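Local coordinates for protein ribonuclease E (Escherichia coli, PDB 5OHG) that cleaves RNA as an endoribonuclease and, through the short segment modelled here, probably docks onto enolase to build the RNA degradosome, at residues Ser12-Thr17 with Pro23-Gly28. Sequence-based numbering, arbitrary orientation.
Sequences SPMPLT and PELASG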
ATOM      1  N   SER C  12      -5.392 -12.978  26.147  1.00 43.96           N
ATOM      2  CA  SER C  12      -5.990 -12.192  25.072  1.00 41.30           C
ATOM      3  C   SER C  12      -7.397 -12.697  24.773  1.00 39.59           C
ATOM      4  O   SER C  12      -7.593 -13.905  24.609  1.00 37.10           O
ATOM      5  CB  SER C  12      -5.160 -12.264  23.796  1.00 39.00           C
ATOM      6  OG  SER C  12      -5.907 -11.721  22.719  1.00 43.11           O
ATOM      7  N   PRO C  13      -8.392 -11.813  24.681  1.00 44.31           N
ATOM      8  CA  PRO C  13      -9.746 -12.267  24.332  1.00 39.07           C
ATOM      9  C   PRO C  13      -9.897 -12.633  22.869  1.00 42.10           C
ATOM     10  O   PRO C  13     -10.913 -13.235  22.512  1.00 34.63           O
ATOM     11  CB  PRO C  13     -10.633 -11.066  24.690  1.00 37.67           C
ATOM     12  CG  PRO C  13      -9.731 -10.062  25.364  1.00 47.67           C
ATOM     13  CD  PRO C  13      -8.336 -10.363  24.913  1.00 45.56           C
ATOM     14  N   MET C  14      -8.933 -12.287  22.013  1.00 45.52           N
ATOM     15  CA  MET C  14      -8.978 -12.600  20.583  1.00 42.20           C
ATOM     16  C   MET C  14      -7.692 -13.325  20.194  1.00 39.67           C
ATOM     17  O   MET C  14      -6.827 -12.772  19.504  1.00 37.00           O
ATOM     18  CB  MET C  14      -9.183 -11.322  19.765  1.00 40.20           C
ATOM     19  CG  MET C  14      -9.737 -11.504  18.354  1.00 34.32           C
ATOM     20  SD  MET C  14     -10.169  -9.891  17.632  1.00 36.62           S
ATOM     21  CE  MET C  14      -9.333  -9.943  16.037  1.00 35.71           C
ATOM     22  N   PRO C  15      -7.525 -14.570  20.639  1.00 43.76           N
ATOM     23  CA  PRO C  15      -6.308 -15.309  20.279  1.00 41.07           C
ATOM     24  C   PRO C  15      -6.329 -15.660  18.799  1.00 43.75           C
ATOM     25  O   PRO C  15      -7.323 -16.183  18.286  1.00 45.77           O
ATOM     26  CB  PRO C  15      -6.380 -16.560  21.160  1.00 44.31           C
ATOM     27  CG  PRO C  15      -7.860 -16.766  21.370  1.00 40.14           C
ATOM     28  CD  PRO C  15      -8.432 -15.380  21.481  1.00 41.39           C
ATOM     29  N   LEU C  16      -5.240 -15.345  18.107  1.00 36.35           N
ATOM     30  CA  LEU C  16      -5.050 -15.784  16.733  1.00 37.98           C
ATOM     31  C   LEU C  16      -4.125 -16.995  16.726  1.00 38.15           C
ATOM     32  O   LEU C  16      -3.077 -16.984  17.381  1.00 43.28           O
ATOM     33  CB  LEU C  16      -4.469 -14.661  15.875  1.00 32.60           C
ATOM     34  CG  LEU C  16      -5.163 -13.300  15.977  1.00 35.26           C
ATOM     35  CD1 LEU C  16      -4.385 -12.255  15.190  1.00 35.59           C
ATOM     36  CD2 LEU C  16      -6.639 -13.327  15.521  1.00 28.68           C
ATOM     37  N   THR C  17      -4.515 -18.044  16.004  1.00 42.90           N
ATOM     38  CA  THR C  17      -3.611 -19.182  15.847  1.00 42.16           C
ATOM     39  C   THR C  17      -2.404 -18.795  15.000  1.00 44.75           C
ATOM     40  O   THR C  17      -1.259 -19.113  15.347  1.00 38.76           O
ATOM     41  CB  THR C  17      -4.345 -20.367  15.224  1.00 42.35           C
ATOM     42  OG1 THR C  17      -4.819 -19.992  13.922  1.00 51.50           O
ATOM     43  CG2 THR C  17      -5.523 -20.782  16.096  1.00 38.19           C
ATOM     44  N   PRO C  23      -4.982  -9.980  10.055  1.00 35.67           N
ATOM     45  CA  PRO C  23      -3.855  -9.065   9.815  1.00 34.82           C
ATOM     46  C   PRO C  23      -4.015  -7.735  10.537  1.00 30.87           C
ATOM     47  O   PRO C  23      -3.032  -7.179  11.043  1.00 31.66           O
ATOM     48  CB  PRO C  23      -3.861  -8.903   8.285  1.00 34.88           C
ATOM     49  CG  PRO C  23      -4.582 -10.142   7.775  1.00 33.37           C
ATOM     50  CD  PRO C  23      -5.614 -10.449   8.806  1.00 30.06           C
ATOM     51  N   GLU C  24      -5.244  -7.224  10.617  1.00 32.63           N
ATOM     52  CA  GLU C  24      -5.480  -5.913  11.222  1.00 31.58           C
ATOM     53  C   GLU C  24      -5.100  -5.909  12.703  1.00 35.21           C
ATOM     54  O   GLU C  24      -4.368  -5.019  13.161  1.00 33.92           O
ATOM     55  CB  GLU C  24      -6.945  -5.510  11.022  1.00 31.52           C
ATOM     56  CG  GLU C  24      -7.309  -5.204   9.562  1.00 33.18           C
ATOM     57  CD  GLU C  24      -7.528  -6.461   8.727  1.00 36.77           C
ATOM     58  OE1 GLU C  24      -7.611  -7.578   9.301  1.00 34.79           O
ATOM     59  OE2 GLU C  24      -7.622  -6.329   7.488  1.00 43.87           O
ATOM     60  N   LEU C  25      -5.554  -6.921  13.459  1.00 25.67           N
ATOM     61  CA  LEU C  25      -5.202  -7.017  14.877  1.00 33.10           C
ATOM     62  C   LEU C  25      -3.697  -7.211  15.066  1.00 35.86           C
ATOM     63  O   LEU C  25      -3.061  -6.519  15.879  1.00 31.90           O
ATOM     64  CB  LEU C  25      -5.978  -8.159  15.549  1.00 29.39           C
ATOM     65  CG  LEU C  25      -5.926  -8.162  17.089  1.00 36.17           C
ATOM     66  CD1 LEU C  25      -6.848  -7.089  17.701  1.00 36.62           C
ATOM     67  CD2 LEU C  25      -6.246  -9.507  17.692  1.00 29.36           C
ATOM     68  N   ALA C  26      -3.108  -8.148  14.314  1.00 35.01           N
ATOM     69  CA  ALA C  26      -1.691  -8.483  14.481  1.00 27.67           C
ATOM     70  C   ALA C  26      -0.782  -7.314  14.103  1.00 31.69           C
ATOM     71  O   ALA C  26       0.227  -7.049  14.781  1.00 25.65           O
ATOM     72  CB  ALA C  26      -1.355  -9.724  13.641  1.00 26.94           C
ATOM     73  N   SER C  27      -1.111  -6.608  13.018  1.00 28.42           N
ATOM     74  CA  SER C  27      -0.302  -5.454  12.629  1.00 30.97           C
ATOM     75  C   SER C  27      -0.539  -4.232  13.511  1.00 25.07           C
ATOM     76  O   SER C  27       0.259  -3.293  13.465  1.00 34.52           O
ATOM     77  CB  SER C  27      -0.565  -5.097  11.163  1.00 32.77           C
ATOM     78  OG  SER C  27       0.211  -3.975  10.782  1.00 43.31           O
ATOM     79  N   GLY C  28      -1.591  -4.221  14.321  1.00 31.08           N
ATOM     80  CA  GLY C  28      -1.843  -3.090  15.196  1.00 31.00           C
ATOM     81  C   GLY C  28      -2.595  -1.956  14.536  1.00 29.35           C
ATOM     82  O   GLY C  28      -2.356  -0.789  14.862  1.00 33.04           O
TER
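Met14 and Leu25 meet end to end, the methionine reaching out of the irregular loop 12-17 and the leucine standing out from the short helix 23-27. The bump is Leu25 CD2, and the hollow that takes it is formed by Met14 itself: CB, CG, SD and CE all lie within 4.1 Å of that methyl. Closest is the terminal methyl, with Met14 CE 3.5 Å from Leu25 CD2. CG anti to the backbone N (chi1 -159°) sends the methionine chain out toward the helix, and the bend at chi3 (129°) brings CE round to lie also against the root of the leucine, 3.8 Å from Leu25 CB. Cut back to an alanine here, the chain would lose CG, SD and CE, and Leu25 CD2 would probably face a gap on that flank, touched from the loop mainly by the remaining CB, backbone O and Leu16 CD1. Each segment has its own short-range motif. In the loop, Ser12 OG accepts from Met14 N at 3.2 Å, an ST turn just before the methionine; at the helix end, Gly28 has positive phi and its N reaches Leu25 O at 3.1 Å, part of a Schellman motif. Leu16 supplies the second bump. Its CD1 sits in the notch between two helix residues, 4.2 Å from Leu25 CD2 on one flank and 4.2 Å from Ala26 CB on the other. No hydrogen bond joins loop to helix, so methyl groups and the thioether do the holding. Leu16 and Ala26 also pack on apolar side chains of a neighbouring protein chain, while Glu24 OE2 makes a salt bridge to a basic side chain of a second one, consistent with a peptide folded into the groove between the subunits of an enolase dimer.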